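Local coordinates for glycosyl hydrolase family 2, TIM barrel domain protein (Parabacteroides merdae ATCC 43184, PDB 6DXU) that probably removes glucuronic acid from beta-glucuronides, acting as a family 2 glycoside hydrolase of a human gut bacterium, at residues P200-E205 with E232-A237; E289-V292 with Q297-T300; S498-E503 with E580-L585. All coordinates share one frame; numbering follows the deposited sequence.

Contact 1: P200-E205 with E232-A237; sequences PEVSFE and EDIRKA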
loop_
_atom_site.group_PDB
_atom_site.type_symbol
_atom_site.label_atom_id
_atom_site.label_comp_id
_atom_site.label_asym_id
_atom_site.label_seq_id
_atom_site.Cartn_x
_atom_site.Cartn_y
_atom_site.Cartn_z
ATOM N N PRO D 200 33.550 15.466 6.944
ATOM C CA PRO D 200 34.011 14.846 8.193
ATOM C C PRO D 200 32.817 14.417 9.035
ATOM O O PRO D 200 31.673 14.549 8.590
ATOM C CB PRO D 200 34.806 15.970 8.867
ATOM C CG PRO D 200 34.088 17.219 8.417
ATOM C CD PRO D 200 33.612 16.938 6.999
ATOM N N GLU D 201 33.068 13.936 10.255
ATOM C CA GLU D 201 31.983 13.477 11.125
ATOM C C GLU D 201 30.952 14.570 11.370
ATOM O O GLU D 201 29.744 14.312 11.336
ATOM C CB GLU D 201 32.551 12.992 12.458
ATOM C CG GLU D 201 33.187 11.622 12.386
ATOM C CD GLU D 201 33.862 11.232 13.698
ATOM O OE1 GLU D 201 33.761 10.049 14.076
ATOM O OE2 GLU D 201 34.458 12.113 14.363
ATOM N N VAL D 202 31.402 15.791 11.638
ATOM C CA VAL D 202 30.504 16.886 11.985
ATOM C C VAL D 202 30.622 17.947 10.913
ATOM O O VAL D 202 31.723 18.445 10.653
ATOM C CB VAL D 202 30.826 17.482 13.366
ATOM C CG1 VAL D 202 29.816 18.574 13.697
ATOM C CG2 VAL D 202 30.819 16.398 14.433
ATOM N N SER D 203 29.493 18.319 10.316
ATOM C CA SER D 203 29.487 19.353 9.294
ATOM C C SER D 203 28.221 20.187 9.458
ATOM O O SER D 203 27.453 20.015 10.412
ATOM C CB SER D 203 29.594 18.744 7.890
ATOM O OG SER D 203 28.544 17.829 7.649
ATOM N N PHE D 204 28.017 21.111 8.527
ATOM C CA PHE D 204 26.869 22.006 8.540
ATOM C C PHE D 204 25.866 21.533 7.494
ATOM O O PHE D 204 26.203 21.412 6.311
ATOM C CB PHE D 204 27.303 23.444 8.260
ATOM C CG PHE D 204 28.312 23.984 9.251
ATOM C CD1 PHE D 204 29.643 24.152 8.890
ATOM C CD2 PHE D 204 27.926 24.320 10.534
ATOM C CE1 PHE D 204 30.575 24.642 9.800
ATOM C CE2 PHE D 204 28.841 24.809 11.444
ATOM C CZ PHE D 204 30.173 24.974 11.075
ATOM N N GLU D 205 24.640 21.261 7.939
ATOM C CA GLU D 205 23.549 20.921 7.036
ATOM C C GLU D 205 22.923 22.158 6.407
ATOM O O GLU D 205 22.552 22.139 5.227
ATOM C CB GLU D 205 22.483 20.121 7.796
ATOM C CG GLU D 205 21.281 19.734 6.959
ATOM C CD GLU D 205 20.358 18.760 7.671
ATOM O OE1 GLU D 205 20.435 18.655 8.914
ATOM O OE2 GLU D 205 19.535 18.115 6.985
ATOM N N GLU D 232 27.234 10.719 13.765
ATOM C CA GLU D 232 27.965 9.959 14.772
ATOM C C GLU D 232 27.692 10.421 16.190
ATOM O O GLU D 232 28.252 9.839 17.121
ATOM C CB GLU D 232 29.478 10.016 14.536
ATOM C CG GLU D 232 29.938 9.365 13.258
ATOM C CD GLU D 232 29.749 7.855 13.247
ATOM O OE1 GLU D 232 29.649 7.229 14.335
ATOM O OE2 GLU D 232 29.709 7.291 12.134
ATOM N N ASP D 233 26.866 11.449 16.377
ATOM C CA ASP D 233 26.467 11.899 17.715
ATOM C C ASP D 233 27.669 12.369 18.544
ATOM O O ASP D 233 27.753 12.125 19.751
ATOM C CB ASP D 233 25.683 10.790 18.434
ATOM C CG ASP D 233 25.124 11.230 19.766
ATOM O OD1 ASP D 233 25.251 10.455 20.745
ATOM O OD2 ASP D 233 24.596 12.365 19.844
ATOM N N ILE D 234 28.595 13.089 17.894
ATOM C CA ILE D 234 29.667 13.774 18.617
ATOM C C ILE D 234 29.051 14.774 19.588
ATOM O O ILE D 234 28.170 15.557 19.214
ATOM C CB ILE D 234 30.618 14.465 17.617
ATOM C CG1 ILE D 234 31.203 13.458 16.608
ATOM C CG2 ILE D 234 31.734 15.218 18.353
ATOM C CD1 ILE D 234 31.831 12.240 17.233
ATOM N N ARG D 235 29.513 14.765 20.845
ATOM C CA ARG D 235 28.829 15.543 21.879
ATOM C C ARG D 235 29.282 16.992 21.972
ATOM O O ARG D 235 28.502 17.847 22.418
ATOM C CB ARG D 235 28.988 14.881 23.253
ATOM C CG ARG D 235 28.554 13.418 23.297
ATOM C CD ARG D 235 27.069 13.229 23.033
ATOM N NE ARG D 235 26.674 11.817 23.130
ATOM C CZ ARG D 235 26.396 11.200 24.275
ATOM N NH1 ARG D 235 26.460 11.865 25.429
ATOM N NH2 ARG D 235 26.052 9.916 24.270
ATOM N N LYS D 236 30.520 17.296 21.589
ATOM C CA LYS D 236 31.060 18.636 21.746
ATOM C C LYS D 236 31.947 18.989 20.563
ATOM O O LYS D 236 32.600 18.126 19.973
ATOM C CB LYS D 236 31.863 18.761 23.048
ATOM C CG LYS D 236 30.987 18.679 24.280
ATOM C CD LYS D 236 31.739 19.062 25.533
ATOM C CE LYS D 236 30.786 19.161 26.714
ATOM N NZ LYS D 236 30.145 20.504 26.730
ATOM N N ALA D 237 31.968 20.276 20.231
ATOM C CA ALA D 237 32.875 20.776 19.214
ATOM C C ALA D 237 33.203 22.220 19.537
ATOM O O ALA D 237 32.505 22.878 20.309
ATOM C CB ALA D 237 32.275 20.675 17.810
HETATM O O HOH W 1 28.754 12.876 13.438
#
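One water bridges Glu201 and Glu232: it donates to Glu201 O at 2.7 Å and accepts from Glu232 N at 2.7 Å, so two loops with no direct hydrogen bond between them are still joined through their backbones. Beside this bridge the extended chain of Glu201 runs at about a right angle to both side chains it meets. Its OE2 passes Ile234 CD1 at 3.9 Å, and its OE1 lies 4.0 Å from Glu232 CG. The two carboxylates stay apart, with Glu201 OE1 and Glu232 OE1 separated by 5.0 Å. Asn105 donates to Glu201 OE1, and Arg107 makes a long, weak ion pair with Glu232; both probably ease the like charges. The apolar half of the contact is Val202 CG2, which presses on Ile234 at CG1, 3.7 Å away, and equally on CB; a chi1 of -177° puts CG2 anti to the carbonyl carbon and brings that methyl against the isoleucine. Asp233, in a left-handed backbone conformation, faces the other way. Its OD1 is met by Arg235 NE at 3.1 Å, from above the carboxylate plane, and the same carboxylate binds Arg446 and Ser443 of a second subunit. In the immunoglobulin-like sandwich characteristic of this family, the loop 232-237 carries the chain from strand 219-229 to strand 237-244 in the other sheet, while Val202 leads into strand 203-213 and rests on Phe228 and Val292.

Contact 2: E289-V292 with Q297-T300; sequences ELTV and QTFT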
loop_
_atom_site.group_PDB
_atom_site.type_symbol
_atom_site.label_atom_id
_atom_site.label_comp_id
_atom_site.label_asym_id
_atom_site.label_seq_id
_atom_site.Cartn_x
_atom_site.Cartn_y
_atom_site.Cartn_z
ATOM N N GLU D 289 32.724 32.883 7.521
ATOM C CA GLU D 289 33.541 31.677 7.501
ATOM C C GLU D 289 33.290 30.912 8.795
ATOM O O GLU D 289 33.500 31.453 9.881
ATOM C CB GLU D 289 35.018 32.042 7.344
ATOM C CG GLU D 289 36.000 30.890 7.428
ATOM C CD GLU D 289 37.444 31.370 7.334
ATOM O OE1 GLU D 289 37.897 32.089 8.256
ATOM O OE2 GLU D 289 38.113 31.035 6.335
ATOM N N LEU D 290 32.833 29.660 8.680
ATOM C CA LEU D 290 32.489 28.846 9.841
ATOM C C LEU D 290 33.427 27.652 9.905
ATOM O O LEU D 290 33.644 26.976 8.892
ATOM C CB LEU D 290 31.038 28.351 9.774
ATOM C CG LEU D 290 29.933 29.400 9.695
ATOM C CD1 LEU D 290 28.551 28.761 9.861
ATOM C CD2 LEU D 290 30.153 30.453 10.740
ATOM N N THR D 291 33.961 27.382 11.097
ATOM C CA THR D 291 34.859 26.255 11.324
ATOM C C THR D 291 34.316 25.403 12.459
ATOM O O THR D 291 33.926 25.934 13.499
ATOM C CB THR D 291 36.270 26.739 11.665
ATOM O OG1 THR D 291 36.791 27.468 10.551
ATOM C CG2 THR D 291 37.188 25.571 11.972
ATOM N N VAL D 292 34.264 24.091 12.262
ATOM C CA VAL D 292 33.866 23.193 13.337
ATOM C C VAL D 292 35.021 22.231 13.593
ATOM O O VAL D 292 35.434 21.480 12.697
ATOM C CB VAL D 292 32.539 22.473 13.031
ATOM C CG1 VAL D 292 32.538 21.897 11.645
ATOM C CG2 VAL D 292 32.256 21.415 14.096
ATOM N N GLN D 297 39.043 16.500 13.625
ATOM C CA GLN D 297 38.673 17.208 12.409
ATOM C C GLN D 297 38.824 18.706 12.606
ATOM O O GLN D 297 38.709 19.222 13.721
ATOM C CB GLN D 297 37.235 16.894 11.989
ATOM C CG GLN D 297 36.208 17.626 12.852
ATOM C CD GLN D 297 34.808 17.509 12.313
ATOM O OE1 GLN D 297 34.226 16.410 12.287
ATOM N NE2 GLN D 297 34.240 18.641 11.893
ATOM N N THR D 298 39.098 19.387 11.497
ATOM C CA THR D 298 38.956 20.831 11.387
ATOM C C THR D 298 38.294 21.067 10.039
ATOM O O THR D 298 38.908 20.814 8.997
ATOM C CB THR D 298 40.303 21.550 11.478
ATOM O OG1 THR D 298 40.946 21.205 12.710
ATOM C CG2 THR D 298 40.098 23.058 11.454
ATOM N N PHE D 299 37.051 21.539 10.051
ATOM C CA PHE D 299 36.246 21.645 8.843
ATOM C C PHE D 299 35.792 23.086 8.690
ATOM O O PHE D 299 35.109 23.620 9.569
ATOM C CB PHE D 299 35.034 20.714 8.910
ATOM C CG PHE D 299 34.136 20.807 7.713
ATOM C CD1 PHE D 299 34.478 20.190 6.526
ATOM C CD2 PHE D 299 32.957 21.537 7.772
ATOM C CE1 PHE D 299 33.656 20.274 5.423
ATOM C CE2 PHE D 299 32.134 21.630 6.672
ATOM C CZ PHE D 299 32.484 20.998 5.497
ATOM N N THR D 300 36.147 23.700 7.567
ATOM C CA THR D 300 35.843 25.096 7.308
ATOM C C THR D 300 35.012 25.220 6.045
ATOM O O THR D 300 35.304 24.579 5.031
ATOM C CB THR D 300 37.112 25.932 7.142
ATOM O OG1 THR D 300 37.862 25.905 8.358
ATOM C CG2 THR D 300 36.740 27.375 6.823
#
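Gln297 reaches across the hairpin to Val292, and its side chain can be traced atom by atom. CB stands 5.0 Å from Val292 O. A chi1 of 76° sets CG between the backbone N and the carbonyl carbon, bringing it to 3.9 Å from Val292 O, and the extended chain then carries the amide past that oxygen. NE2 donates to Val292 O at 3.2 Å and also touches Val292 CG1; it makes a second hydrogen bond to Val202 O, while OE1 lies against Pro200. Val292 O thus accepts twice, from opposite faces of its carbonyl plane: Gln297 NE2 arrives 53° out of it and Phe299 N, at 3.1 Å, 37° out of it. Val292 N returns a bond of 2.9 Å to Phe299 O, completing a hydrogen-bonded antiparallel pair. Both side chains lie on one face of the sheet, where Val292 CG1 sits at the edge of the Phe299 ring, near its plane. The next pair, Thr291 with Thr300, is non-hydrogen-bonded in its backbone, yet its side chains link OG1 to OG1 at 2.9 Å. Thr300 CG2 turns instead to Glu289 CG, 3.6 Å away, whose carboxylate bonds to Tyr244. Hydroxyls and partly exposed chains therefore mark one face of this edge of the sandwich and buried apolar groups the other, where the Gln297 amide supplies polar partners for two carbonyl oxygens.

Contact 3: S498-E503 with E580-L585; sequences SISEQE and ETMPWL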
loop_
_atom_site.group_PDB
_atom_site.type_symbol
_atom_site.label_atom_id
_atom_site.label_comp_id
_atom_site.label_asym_id
_atom_site.label_seq_id
_atom_site.Cartn_x
_atom_site.Cartn_y
_atom_site.Cartn_z
ATOM N N SER D 498 0.242 53.862 -21.734
ATOM C CA SER D 498 -1.117 54.033 -21.223
ATOM C C SER D 498 -1.640 52.746 -20.587
ATOM O O SER D 498 -2.327 52.790 -19.556
ATOM C CB SER D 498 -2.051 54.514 -22.333
ATOM O OG SER D 498 -2.232 53.526 -23.324
ATOM N N ILE D 499 -1.356 51.590 -21.197
ATOM C CA ILE D 499 -1.777 50.333 -20.582
ATOM C C ILE D 499 -1.111 50.164 -19.223
ATOM O O ILE D 499 -1.751 49.746 -18.250
ATOM C CB ILE D 499 -1.485 49.138 -21.511
ATOM C CG1 ILE D 499 -2.322 49.239 -22.787
ATOM C CG2 ILE D 499 -1.807 47.816 -20.790
ATOM C CD1 ILE D 499 -1.918 48.237 -23.864
ATOM N N SER D 500 0.184 50.490 -19.137
ATOM C CA SER D 500 0.904 50.389 -17.869
ATOM C C SER D 500 0.312 51.319 -16.809
ATOM O O SER D 500 0.169 50.931 -15.641
ATOM C CB SER D 500 2.388 50.698 -18.083
ATOM O OG SER D 500 3.009 49.785 -18.985
ATOM N N GLU D 501 -0.044 52.549 -17.197
ATOM C CA GLU D 501 -0.662 53.483 -16.254
ATOM C C GLU D 501 -1.974 52.930 -15.713
ATOM O O GLU D 501 -2.261 53.034 -14.511
ATOM C CB GLU D 501 -0.893 54.835 -16.931
ATOM C CG GLU D 501 0.376 55.658 -17.115
ATOM C CD GLU D 501 0.165 56.852 -18.032
ATOM O OE1 GLU D 501 -0.847 56.877 -18.767
ATOM O OE2 GLU D 501 1.030 57.751 -18.045
ATOM N N GLN D 502 -2.797 52.362 -16.589
ATOM C CA GLN D 502 -4.055 51.774 -16.144
ATOM C C GLN D 502 -3.816 50.568 -15.244
ATOM O O GLN D 502 -4.537 50.371 -14.258
ATOM C CB GLN D 502 -4.907 51.381 -17.348
ATOM C CG GLN D 502 -5.339 52.559 -18.202
ATOM N N GLU D 503 -2.837 49.731 -15.585
ATOM C CA GLU D 503 -2.624 48.505 -14.824
ATOM C C GLU D 503 -2.032 48.773 -13.447
ATOM O O GLU D 503 -2.422 48.123 -12.471
ATOM C CB GLU D 503 -1.738 47.543 -15.619
ATOM C CG GLU D 503 -2.471 46.883 -16.774
ATOM C CD GLU D 503 -3.556 45.917 -16.275
ATOM O OE1 GLU D 503 -3.361 45.291 -15.206
ATOM O OE2 GLU D 503 -4.606 45.792 -16.938
ATOM N N GLU D 580 11.675 56.189 -19.684
ATOM C CA GLU D 580 12.344 57.370 -19.144
ATOM C C GLU D 580 11.367 58.439 -18.662
ATOM O O GLU D 580 11.787 59.366 -17.956
ATOM C CB GLU D 580 13.299 57.951 -20.194
ATOM C CG GLU D 580 14.447 57.000 -20.527
ATOM C CD GLU D 580 15.487 57.610 -21.446
ATOM O OE1 GLU D 580 15.361 58.801 -21.790
ATOM O OE2 GLU D 580 16.449 56.901 -21.802
ATOM N N THR D 581 10.080 58.322 -18.998
ATOM C CA THR D 581 9.074 59.308 -18.613
ATOM C C THR D 581 8.019 58.729 -17.676
ATOM O O THR D 581 6.908 59.262 -17.592
ATOM C CB THR D 581 8.408 59.905 -19.858
ATOM O OG1 THR D 581 7.582 58.918 -20.489
ATOM C CG2 THR D 581 9.461 60.397 -20.844
ATOM N N MET D 582 8.329 57.628 -16.987
ATOM C CA MET D 582 7.384 56.942 -16.109
ATOM C C MET D 582 8.022 56.871 -14.728
ATOM O O MET D 582 8.525 55.814 -14.313
ATOM C CB MET D 582 7.043 55.556 -16.657
ATOM C CG MET D 582 6.342 55.614 -18.008
ATOM S SD MET D 582 6.379 54.082 -18.979
ATOM C CE MET D 582 5.184 53.054 -18.117
ATOM N N PRO D 583 8.034 57.983 -13.985
ATOM C CA PRO D 583 8.798 58.008 -12.728
ATOM C C PRO D 583 8.197 57.140 -11.635
ATOM O O PRO D 583 8.912 56.793 -10.687
ATOM C CB PRO D 583 8.803 59.500 -12.350
ATOM C CG PRO D 583 7.557 60.044 -12.972
ATOM C CD PRO D 583 7.353 59.265 -14.256
ATOM N N TRP D 584 6.919 56.775 -11.745
ATOM C CA TRP D 584 6.215 55.938 -10.781
ATOM C C TRP D 584 6.477 54.447 -10.979
ATOM O O TRP D 584 6.015 53.640 -10.163
ATOM C CB TRP D 584 4.705 56.187 -10.897
ATOM C CG TRP D 584 4.276 56.127 -12.330
ATOM C CD1 TRP D 584 4.165 57.175 -13.200
ATOM C CD2 TRP D 584 3.969 54.945 -13.084
ATOM N NE1 TRP D 584 3.781 56.723 -14.439
ATOM C CE2 TRP D 584 3.651 55.359 -14.397
ATOM C CE3 TRP D 584 3.904 53.582 -12.770
ATOM C CZ2 TRP D 584 3.288 54.460 -15.401
ATOM C CZ3 TRP D 584 3.535 52.678 -13.781
ATOM C CH2 TRP D 584 3.237 53.128 -15.074
ATOM N N LEU D 585 7.196 54.073 -12.037
ATOM C CA LEU D 585 7.311 52.684 -12.453
ATOM C C LEU D 585 8.386 51.965 -11.647
ATOM O O LEU D 585 9.532 52.418 -11.582
ATOM C CB LEU D 585 7.641 52.616 -13.944
ATOM C CG LEU D 585 7.912 51.239 -14.537
ATOM C CD1 LEU D 585 6.658 50.352 -14.468
ATOM C CD2 LEU D 585 8.407 51.399 -15.972
#
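A type I beta turn from Met582 to Leu585, closed by a 3.2 Å bond from Leu585 N to Met582 O, meets helix 496-504 in the TIM barrel part of the enzyme. Two side chains of the turn, Met582 and Trp584, touch residues 498-503. The chain of Met582 bends at chi3 (75°), bringing CE to 3.7 Å from Ser500 CB; the Ser500 hydroxyl turns back along its own helix to bond to Tyr496 O. Trp584 presents the outer atoms of its six-membered ring. Ser500 CB lies at the edge of the indole, in its plane, 4.0 Å from CH2, while Ser500 O approaches the same CH2 obliquely. Along the next stretch of rim, Glu501 CG comes within 3.6 Å of Trp584 CZ2, the two side chains crossing at about a right angle.

The turn lies just before strand 587-589, which pairs in parallel with both 323-331 and 512-513 and so helps close the barrel; helix 496-504 precedes the second of these partners. Within the turn, one face of the indole is covered toward its rim by Met582 CB, 3.8 Å above the plane, and by Leu585 CB. No hydrogen bond joins 498-503 to 580-585, and the touching is by van der Waals contact. A polar tie exists one residue before the helical segment, where Lys497 donates to Thr581 OG1, and Arg324 binds Leu585 O.

How the contacts relate
Read from the N terminus, the three contacts come in series, none nesting within or crossing another. Contact 1 closes first, bringing the start of strand 203-213 against the loop that follows strand 219-229. Contact 2 then closes a short hairpin between neighbouring strands of the other sheet. Their centres are 11 Å apart and they touch: the Gln297 amide ties contact 2 to contact 1, and Pro200 packs on Phe299, CD to CD1 at 3.4 Å, so together they join the two sheets of the sandwich. Contact 3 spans a far longer loop within the barrel, its centre about 51 Å from that of contact 2 and 55 Å from that of contact 1.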